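Local coordinates for solute-binding protein (Thermoactinomyces vulgaris, PDB 2ZYO) that binds maltotetraose in its ligand pocket and probably delivers cyclodextrins and maltodextrins to a membrane sugar transporter, at residues K20-E25 with K73-T79; H82-E87 with P349-P354. All coordinates share one frame; numbering follows the deposited sequence.

Contact 1 (K20-E25 with K73-T79)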
ATOM      1  N   LYS A  20      -4.427 -32.221  -4.251  1.00 11.80           N
ATOM      2  CA  LYS A  20      -4.067 -31.150  -3.338  1.00 10.86           C
ATOM      3  C   LYS A  20      -3.731 -29.861  -4.080  1.00  9.65           C
ATOM      4  O   LYS A  20      -3.257 -29.881  -5.221  1.00 11.28           O
ATOM      5  CB  LYS A  20      -2.892 -31.569  -2.445  1.00 13.37           C
ATOM      6  CG  LYS A  20      -1.528 -31.542  -3.115  1.00 16.81           C
ATOM      7  CD  LYS A  20      -0.419 -32.014  -2.180  1.00 18.11           C
ATOM      8  CE  LYS A  20      -0.101 -30.986  -1.107  1.00 18.55           C
ATOM      9  NZ  LYS A  20       1.156 -31.319  -0.383  1.00 20.90           N
ATOM     10  N   LEU A  21      -4.002 -28.743  -3.419  1.00  9.27           N
ATOM     11  CA  LEU A  21      -3.535 -27.443  -3.861  1.00  8.79           C
ATOM     12  C   LEU A  21      -2.656 -26.887  -2.754  1.00  8.13           C
ATOM     13  O   LEU A  21      -2.873 -27.189  -1.579  1.00  9.46           O
ATOM     14  CB  LEU A  21      -4.716 -26.509  -4.147  1.00  8.18           C
ATOM     15  CG  LEU A  21      -5.604 -26.913  -5.333  1.00  7.94           C
ATOM     16  CD1 LEU A  21      -6.921 -26.149  -5.318  1.00  9.82           C
ATOM     17  CD2 LEU A  21      -4.876 -26.728  -6.667  1.00  8.64           C
ATOM     18  N   VAL A  22      -1.652 -26.103  -3.131  1.00  8.67           N
ATOM     19  CA  VAL A  22      -0.710 -25.541  -2.164  1.00  9.11           C
ATOM     20  C   VAL A  22      -0.849 -24.022  -2.127  1.00  8.33           C
ATOM     21  O   VAL A  22      -0.928 -23.372  -3.170  1.00  7.74           O
ATOM     22  CB  VAL A  22       0.756 -25.950  -2.477  1.00  7.96           C
ATOM     23  CG1 VAL A  22       1.721 -25.377  -1.442  1.00  8.66           C
ATOM     24  CG2 VAL A  22       0.896 -27.472  -2.532  1.00  9.92           C
ATOM     25  N   VAL A  23      -0.881 -23.478  -0.912  1.00  8.13           N
ATOM     26  CA  VAL A  23      -1.028 -22.046  -0.692  1.00  7.66           C
ATOM     27  C   VAL A  23       0.105 -21.589   0.223  1.00  8.10           C
ATOM     28  O   VAL A  23       0.352 -22.216   1.250  1.00  9.67           O
ATOM     29  CB  VAL A  23      -2.395 -21.730  -0.029  1.00  8.56           C
ATOM     30  CG1 VAL A  23      -2.486 -20.278   0.388  1.00 10.37           C
ATOM     31  CG2 VAL A  23      -3.548 -22.076  -0.970  1.00  8.95           C
ATOM     32  N   TRP A  24       0.800 -20.519  -0.159  1.00  7.48           N
ATOM     33  CA  TRP A  24       1.796 -19.901   0.720  1.00  8.27           C
ATOM     34  C   TRP A  24       1.207 -18.665   1.385  1.00  8.99           C
ATOM     35  O   TRP A  24       0.673 -17.785   0.708  1.00  8.38           O
ATOM     36  CB  TRP A  24       3.067 -19.513  -0.039  1.00  8.98           C
ATOM     37  CG  TRP A  24       3.895 -20.662  -0.539  1.00  9.71           C
ATOM     38  CD1 TRP A  24       3.779 -21.978  -0.195  1.00 10.44           C
ATOM     39  CD2 TRP A  24       4.992 -20.581  -1.453  1.00  9.69           C
ATOM     40  NE1 TRP A  24       4.722 -22.727  -0.860  1.00  9.76           N
ATOM     41  CE2 TRP A  24       5.485 -21.892  -1.633  1.00  9.13           C
ATOM     42  CE3 TRP A  24       5.601 -19.526  -2.146  1.00 10.75           C
ATOM     43  CZ2 TRP A  24       6.561 -22.178  -2.478  1.00 10.27           C
ATOM     44  CZ3 TRP A  24       6.673 -19.811  -2.986  1.00  9.72           C
ATOM     45  CH2 TRP A  24       7.138 -21.127  -3.146  1.00 10.34           C
ATOM     46  N   GLU A  25       1.313 -18.605   2.708  1.00  8.72           N
ATOM     47  CA  GLU A  25       0.781 -17.487   3.479  1.00  9.63           C
ATOM     48  C   GLU A  25       1.817 -16.957   4.471  1.00 10.58           C
ATOM     49  O   GLU A  25       2.687 -17.702   4.931  1.00 10.41           O
ATOM     50  CB  GLU A  25      -0.513 -17.898   4.198  1.00  8.40           C
ATOM     51  CG  GLU A  25      -1.206 -16.791   5.006  1.00  9.55           C
ATOM     52  CD  GLU A  25      -1.592 -15.583   4.167  1.00  9.06           C
ATOM     53  OE1 GLU A  25      -2.780 -15.468   3.809  1.00 10.24           O
ATOM     54  OE2 GLU A  25      -0.712 -14.749   3.862  1.00  9.95           O
ATOM     55  N   LYS A  73       7.895 -27.782  -6.960  1.00 15.85           N
ATOM     56  CA  LYS A  73       7.574 -27.765  -5.532  1.00 15.88           C
ATOM     57  C   LYS A  73       6.918 -26.449  -5.106  1.00 14.68           C
ATOM     58  O   LYS A  73       6.772 -26.171  -3.911  1.00 15.56           O
ATOM     59  CB  LYS A  73       8.842 -28.011  -4.707  1.00 19.22           C
ATOM     60  CG  LYS A  73       9.592 -29.290  -5.058  1.00 21.98           C
ATOM     61  CD  LYS A  73      10.982 -29.285  -4.447  1.00 24.71           C
ATOM     62  CE  LYS A  73      11.833 -30.409  -5.011  1.00 26.35           C
ATOM     63  NZ  LYS A  73      13.174 -30.464  -4.365  1.00 26.30           N
ATOM     64  N   GLY A  74       6.525 -25.642  -6.087  1.00 12.81           N
ATOM     65  CA  GLY A  74       5.940 -24.336  -5.812  1.00 11.88           C
ATOM     66  C   GLY A  74       4.480 -24.395  -5.411  1.00  9.73           C
ATOM     67  O   GLY A  74       3.787 -25.385  -5.670  1.00 12.44           O
ATOM     68  N   ALA A  75       4.016 -23.322  -4.777  1.00  8.58           N
ATOM     69  CA  ALA A  75       2.608 -23.166  -4.423  1.00  8.64           C
ATOM     70  C   ALA A  75       1.753 -22.907  -5.654  1.00  8.07           C
ATOM     71  O   ALA A  75       2.237 -22.399  -6.661  1.00  9.15           O
ATOM     72  CB  ALA A  75       2.440 -22.029  -3.442  1.00  8.15           C
ATOM     73  N   ASP A  76       0.474 -23.255  -5.566  1.00  7.92           N
ATOM     74  CA  ASP A  76      -0.479 -22.883  -6.601  1.00  8.60           C
ATOM     75  C   ASP A  76      -0.892 -21.427  -6.424  1.00  8.18           C
ATOM     76  O   ASP A  76      -0.961 -20.669  -7.396  1.00  8.71           O
ATOM     77  CB  ASP A  76      -1.693 -23.808  -6.569  1.00  8.89           C
ATOM     78  CG  ASP A  76      -1.326 -25.246  -6.871  1.00  9.95           C
ATOM     79  OD1 ASP A  76      -1.080 -25.557  -8.053  1.00 10.83           O
ATOM     80  OD2 ASP A  76      -1.270 -26.061  -5.927  1.00 11.81           O
ATOM     81  N   LEU A  77      -1.149 -21.044  -5.175  1.00  8.07           N
ATOM     82  CA  LEU A  77      -1.498 -19.665  -4.851  1.00  7.71           C
ATOM     83  C   LEU A  77      -0.429 -19.032  -3.972  1.00  7.94           C
ATOM     84  O   LEU A  77       0.027 -19.634  -3.000  1.00  8.74           O
ATOM     85  CB  LEU A  77      -2.867 -19.588  -4.163  1.00  6.95           C
ATOM     86  CG  LEU A  77      -4.104 -20.118  -4.901  1.00  7.67           C
ATOM     87  CD1 LEU A  77      -5.351 -19.795  -4.098  1.00  9.08           C
ATOM     88  CD2 LEU A  77      -4.222 -19.556  -6.316  1.00  8.19           C
ATOM     89  N   VAL A  78      -0.037 -17.815  -4.341  1.00  8.05           N
ATOM     90  CA  VAL A  78       0.973 -17.048  -3.616  1.00  7.55           C
ATOM     91  C   VAL A  78       0.438 -15.648  -3.325  1.00  7.34           C
ATOM     92  O   VAL A  78      -0.599 -15.250  -3.862  1.00  8.32           O
ATOM     93  CB  VAL A  78       2.303 -16.952  -4.409  1.00  7.05           C
ATOM     94  CG1 VAL A  78       2.973 -18.324  -4.507  1.00  9.29           C
ATOM     95  CG2 VAL A  78       2.068 -16.366  -5.801  1.00  9.44           C
ATOM     96  N   THR A  79       1.141 -14.906  -2.474  1.00  7.62           N
ATOM     97  CA  THR A  79       0.693 -13.579  -2.069  1.00 10.31           C
ATOM     98  C   THR A  79       1.847 -12.649  -1.695  1.00  9.92           C
ATOM     99  O   THR A  79       2.801 -13.064  -1.038  1.00 10.63           O
ATOM    100  CB  THR A  79      -0.357 -13.657  -0.918  1.00  9.69           C
ATOM    101  OG1 THR A  79      -0.807 -12.342  -0.576  1.00 10.46           O
ATOM    102  CG2 THR A  79       0.207 -14.348   0.318  1.00  9.81           C
TER
HETATM  103  O   HOH W   1      -1.029 -28.620  -6.484  1.00 20.25           O
HETATM  104  O   HOH W   2       5.453 -25.510  -1.231  1.00 20.06           O
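Val-22 and Asp-76 grip each other twice where strand 20-25 runs parallel to the start of strand 77-81, the inner strands of an N-terminal lobe of the periplasmic-binding-protein type. Asp-76 OD2 takes the N-H of Val-22 on its anti lone pair at 2.8 Å (162°). Val-22 O in turn accepts two donors: Leu-77 N almost in line with the carbonyl, and Asp-76 N from a tilted direction. Trp-24 N then bonds to Leu-77 O at 3.1 Å.

The tight part is at Trp-24. Its CG sits anti to the carbonyl carbon (chi1 -68°), which lays the indole over Ala-75; the CB methyl stands 3.3 Å from the centroid of the five-membered ring, a CH-pi contact directly over the face. Val-78 CG1 packs alongside CE3. The N-H edge of the same indole is the wetter side: a water accepts from Trp-24 NE1 and donates to Lys-73 O. At the start of the strand a second water donates to both Lys-20 O and Asp-76 OD2. A serine at Trp-24 would probably uncover the Ala-75 methyl and leave the water on Lys-73 O without its indole donor.

Since Asp-76 OD1 is bonded to Ser-290 while OD2 takes both an amide and a water, the carboxylate is likely to be stabilised as the anion.

Contact 2 (H82-E87 with P349-P354)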
ATOM      1  N   HIS A  82       1.253  -5.640  -4.076  1.00  9.65           N
ATOM      2  CA  HIS A  82       1.092  -5.545  -5.531  1.00 10.97           C
ATOM      3  C   HIS A  82       2.182  -4.753  -6.254  1.00 11.20           C
ATOM      4  O   HIS A  82       2.314  -4.862  -7.470  1.00 11.37           O
ATOM      5  CB  HIS A  82      -0.269  -4.931  -5.875  1.00 10.40           C
ATOM      6  CG  HIS A  82      -0.259  -3.434  -5.909  1.00 10.80           C
ATOM      7  ND1 HIS A  82      -0.393  -2.662  -4.775  1.00 10.55           N
ATOM      8  CD2 HIS A  82      -0.110  -2.566  -6.938  1.00  9.83           C
ATOM      9  CE1 HIS A  82      -0.336  -1.384  -5.105  1.00 11.13           C
ATOM     10  NE2 HIS A  82      -0.166  -1.299  -6.412  1.00 10.19           N
ATOM     11  N   ASP A  83       2.944  -3.942  -5.521  1.00 11.43           N
ATOM     12  CA  ASP A  83       3.927  -3.056  -6.156  1.00 12.50           C
ATOM     13  C   ASP A  83       5.057  -3.811  -6.866  1.00 12.95           C
ATOM     14  O   ASP A  83       5.771  -3.237  -7.690  1.00 14.13           O
ATOM     15  CB  ASP A  83       4.484  -2.030  -5.157  1.00 15.42           C
ATOM     16  CG  ASP A  83       5.163  -2.677  -3.967  1.00 17.60           C
ATOM     17  OD1 ASP A  83       4.457  -3.285  -3.137  1.00 19.41           O
ATOM     18  OD2 ASP A  83       6.402  -2.560  -3.854  1.00 22.30           O
ATOM     19  N   ARG A  84       5.198  -5.099  -6.561  1.00 13.36           N
ATOM     20  CA  ARG A  84       6.216  -5.941  -7.200  1.00 14.23           C
ATOM     21  C   ARG A  84       5.609  -6.915  -8.218  1.00 13.55           C
ATOM     22  O   ARG A  84       6.266  -7.869  -8.650  1.00 13.81           O
ATOM     23  CB  ARG A  84       7.049  -6.690  -6.147  1.00 17.14           C
ATOM     24  CG  ARG A  84       7.664  -5.796  -5.061  1.00 21.65           C
ATOM     25  CD  ARG A  84       8.753  -4.879  -5.597  1.00 27.53           C
ATOM     26  NE  ARG A  84       9.090  -3.829  -4.635  1.00 31.42           N
ATOM     27  CZ  ARG A  84      10.097  -2.971  -4.771  1.00 33.15           C
ATOM     28  NH1 ARG A  84      10.892  -3.021  -5.833  1.00 34.23           N
ATOM     29  NH2 ARG A  84      10.311  -2.056  -3.835  1.00 35.20           N
ATOM     30  N   LEU A  85       4.360  -6.658  -8.608  1.00 12.56           N
ATOM     31  CA  LEU A  85       3.658  -7.487  -9.589  1.00 13.65           C
ATOM     32  C   LEU A  85       4.343  -7.482 -10.954  1.00 13.64           C
ATOM     33  O   LEU A  85       4.448  -8.524 -11.601  1.00 13.98           O
ATOM     34  CB  LEU A  85       2.199  -7.035  -9.734  1.00 15.44           C
ATOM     35  CG  LEU A  85       1.253  -7.867 -10.602  1.00 18.30           C
ATOM     36  CD1 LEU A  85       1.063  -9.258 -10.015  1.00 20.14           C
ATOM     37  CD2 LEU A  85      -0.083  -7.162 -10.757  1.00 19.58           C
ATOM     38  N   GLY A  86       4.808  -6.306 -11.379  1.00 14.25           N
ATOM     39  CA  GLY A  86       5.469  -6.145 -12.673  1.00 15.34           C
ATOM     40  C   GLY A  86       6.673  -7.044 -12.847  1.00 16.44           C
ATOM     41  O   GLY A  86       6.819  -7.696 -13.882  1.00 18.16           O
ATOM     42  N   GLU A  87       7.527  -7.081 -11.826  1.00 17.50           N
ATOM     43  CA  GLU A  87       8.693  -7.967 -11.796  1.00 19.03           C
ATOM     44  C   GLU A  87       8.279  -9.431 -11.956  1.00 19.03           C
ATOM     45  O   GLU A  87       8.896 -10.175 -12.716  1.00 20.10           O
ATOM     46  CB  GLU A  87       9.472  -7.784 -10.490  1.00 21.95           C
ATOM     47  CG  GLU A  87      10.245  -6.475 -10.388  1.00 27.84           C
ATOM     48  CD  GLU A  87      10.548  -6.077  -8.953  1.00 31.50           C
ATOM     49  OE1 GLU A  87      11.088  -6.910  -8.191  1.00 32.65           O
ATOM     50  OE2 GLU A  87      10.251  -4.920  -8.588  1.00 34.39           O
ATOM     51  N   PRO A 349      -3.255   3.246  -6.995  1.00 13.37           N
ATOM     52  CA  PRO A 349      -2.317   2.159  -6.733  1.00 12.57           C
ATOM     53  C   PRO A 349      -0.870   2.595  -6.921  1.00 11.58           C
ATOM     54  O   PRO A 349      -0.561   3.329  -7.863  1.00 14.12           O
ATOM     55  CB  PRO A 349      -2.694   1.107  -7.784  1.00 12.82           C
ATOM     56  CG  PRO A 349      -4.086   1.458  -8.207  1.00 14.52           C
ATOM     57  CD  PRO A 349      -4.130   2.947  -8.143  1.00 13.63           C
ATOM     58  N   MET A 350       0.008   2.163  -6.019  1.00 12.13           N
ATOM     59  CA  MET A 350       1.439   2.327  -6.238  1.00 12.77           C
ATOM     60  C   MET A 350       1.791   1.690  -7.578  1.00 12.13           C
ATOM     61  O   MET A 350       1.319   0.588  -7.876  1.00 12.51           O
ATOM     62  CB  MET A 350       2.245   1.661  -5.129  1.00 13.87           C
ATOM     63  CG  MET A 350       2.411   2.509  -3.887  1.00 17.05           C
ATOM     64  SD  MET A 350       3.420   1.698  -2.641  1.00 25.57           S
ATOM     65  CE  MET A 350       2.348   0.352  -2.187  1.00 12.63           C
ATOM     66  N   PRO A 351       2.598   2.386  -8.402  1.00 11.48           N
ATOM     67  CA  PRO A 351       3.048   1.804  -9.664  1.00 12.52           C
ATOM     68  C   PRO A 351       3.660   0.424  -9.445  1.00 13.30           C
ATOM     69  O   PRO A 351       4.424   0.227  -8.495  1.00 14.47           O
ATOM     70  CB  PRO A 351       4.112   2.797 -10.139  1.00 12.72           C
ATOM     71  CG  PRO A 351       3.670   4.100  -9.563  1.00 12.91           C
ATOM     72  CD  PRO A 351       3.119   3.753  -8.211  1.00 13.11           C
ATOM     73  N   SER A 352       3.306  -0.522 -10.311  1.00 12.35           N
ATOM     74  CA  SER A 352       3.740  -1.907 -10.160  1.00 13.32           C
ATOM     75  C   SER A 352       4.771  -2.335 -11.205  1.00 13.19           C
ATOM     76  O   SER A 352       5.245  -3.471 -11.180  1.00 14.48           O
ATOM     77  CB  SER A 352       2.533  -2.850 -10.194  1.00 13.29           C
ATOM     78  OG  SER A 352       1.826  -2.717 -11.412  1.00 14.74           O
ATOM     79  N   ILE A 353       5.116  -1.430 -12.118  1.00 12.91           N
ATOM     80  CA  ILE A 353       6.146  -1.715 -13.124  1.00 12.89           C
ATOM     81  C   ILE A 353       7.523  -1.842 -12.457  1.00 13.19           C
ATOM     82  O   ILE A 353       7.773  -1.195 -11.438  1.00 12.99           O
ATOM     83  CB  ILE A 353       6.160  -0.670 -14.280  1.00 11.53           C
ATOM     84  CG1 ILE A 353       6.543   0.731 -13.775  1.00 13.14           C
ATOM     85  CG2 ILE A 353       4.809  -0.654 -14.999  1.00 12.01           C
ATOM     86  CD1 ILE A 353       6.948   1.698 -14.883  1.00 12.82           C
ATOM     87  N   PRO A 354       8.411  -2.696 -13.012  1.00 13.68           N
ATOM     88  CA  PRO A 354       9.720  -2.918 -12.384  1.00 14.77           C
ATOM     89  C   PRO A 354      10.516  -1.632 -12.153  1.00 13.29           C
ATOM     90  O   PRO A 354      11.243  -1.526 -11.163  1.00 15.45           O
ATOM     91  CB  PRO A 354      10.444  -3.818 -13.391  1.00 14.53           C
ATOM     92  CG  PRO A 354       9.352  -4.527 -14.108  1.00 15.67           C
ATOM     93  CD  PRO A 354       8.249  -3.515 -14.229  1.00 14.82           C
TER
HETATM   94  O   HOH W   3       7.865  -1.791  -8.415  1.00 24.03           O
HETATM   95  O   HOH W   4       7.379  -4.791 -10.155  1.00 18.30           O
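His-82 and Met-350 meet because chi1 of the histidine (87°) sets CG between its own backbone N and carbonyl carbon, and chi2 (-83°) then turns NE2 to the Met-350 carbonyl. The two segments are a turn leading into helix 85-90, with Arg-84 at the N-cap, and the loop after strand 348-349, next to the sugar pocket of this bacterial solute-binding protein fold. His-82 NE2 donates to Met-350 O at 2.8 Å; it reaches a lone pair in the carbonyl plane, although the oxygen stands 27° out of the imidazole plane and the N-H points only roughly at it. Val-281 N is bonded to ND1, so both ring nitrogens are engaged and the rotation of the ring is fixed. Pro-349 CB lies against NE2.

Further along, Ser-352 lies close under the turn: its CB is 3.4 Å from His-82 O, and its CA-H faces Asp-83 O. Gly-86 suits this close approach, for a CB there would run into Ser-352 O and Pro-354. Its N makes a weak bond to that same oxygen. The Pro-354 ring covers the backbone from Gly-86 to Glu-87, and its CB passes Glu-87 CG as the two side chains slide by in opposite directions.

On the pocket side, Arg-84 spans two carboxylates through weak salt bridges, NE with Asp-83 OD2 and NH1 with Glu-87 OE2, while NH2 makes a weak hydrogen bond to a glucose of the bound glycan. A water completes the join, donating to Asp-83 O at 2.6 Å and to Ile-353 O at 3.1 Å.

Overall arrangement
From the N terminus, strand 20-25 comes first, and contact 1 closes a mostly helical loop of 47 residues that includes helix 30-47, strand 50-55 and helix 61-71. Strand 77-81 then carries the chain directly from 73-79 into 82-87, so contact 2 opens just after contact 1 has closed. The two neither nest nor cross. Contact 2 closes a far longer loop, 261 residues, bringing the loop after strand 348-349 back to the start of helix 85-90. Their centres lie about 21 Å apart: contact 1 joins neighbouring strands away from the sugar, whereas contact 2 ties early and late parts of the chain together beside the bound glycan.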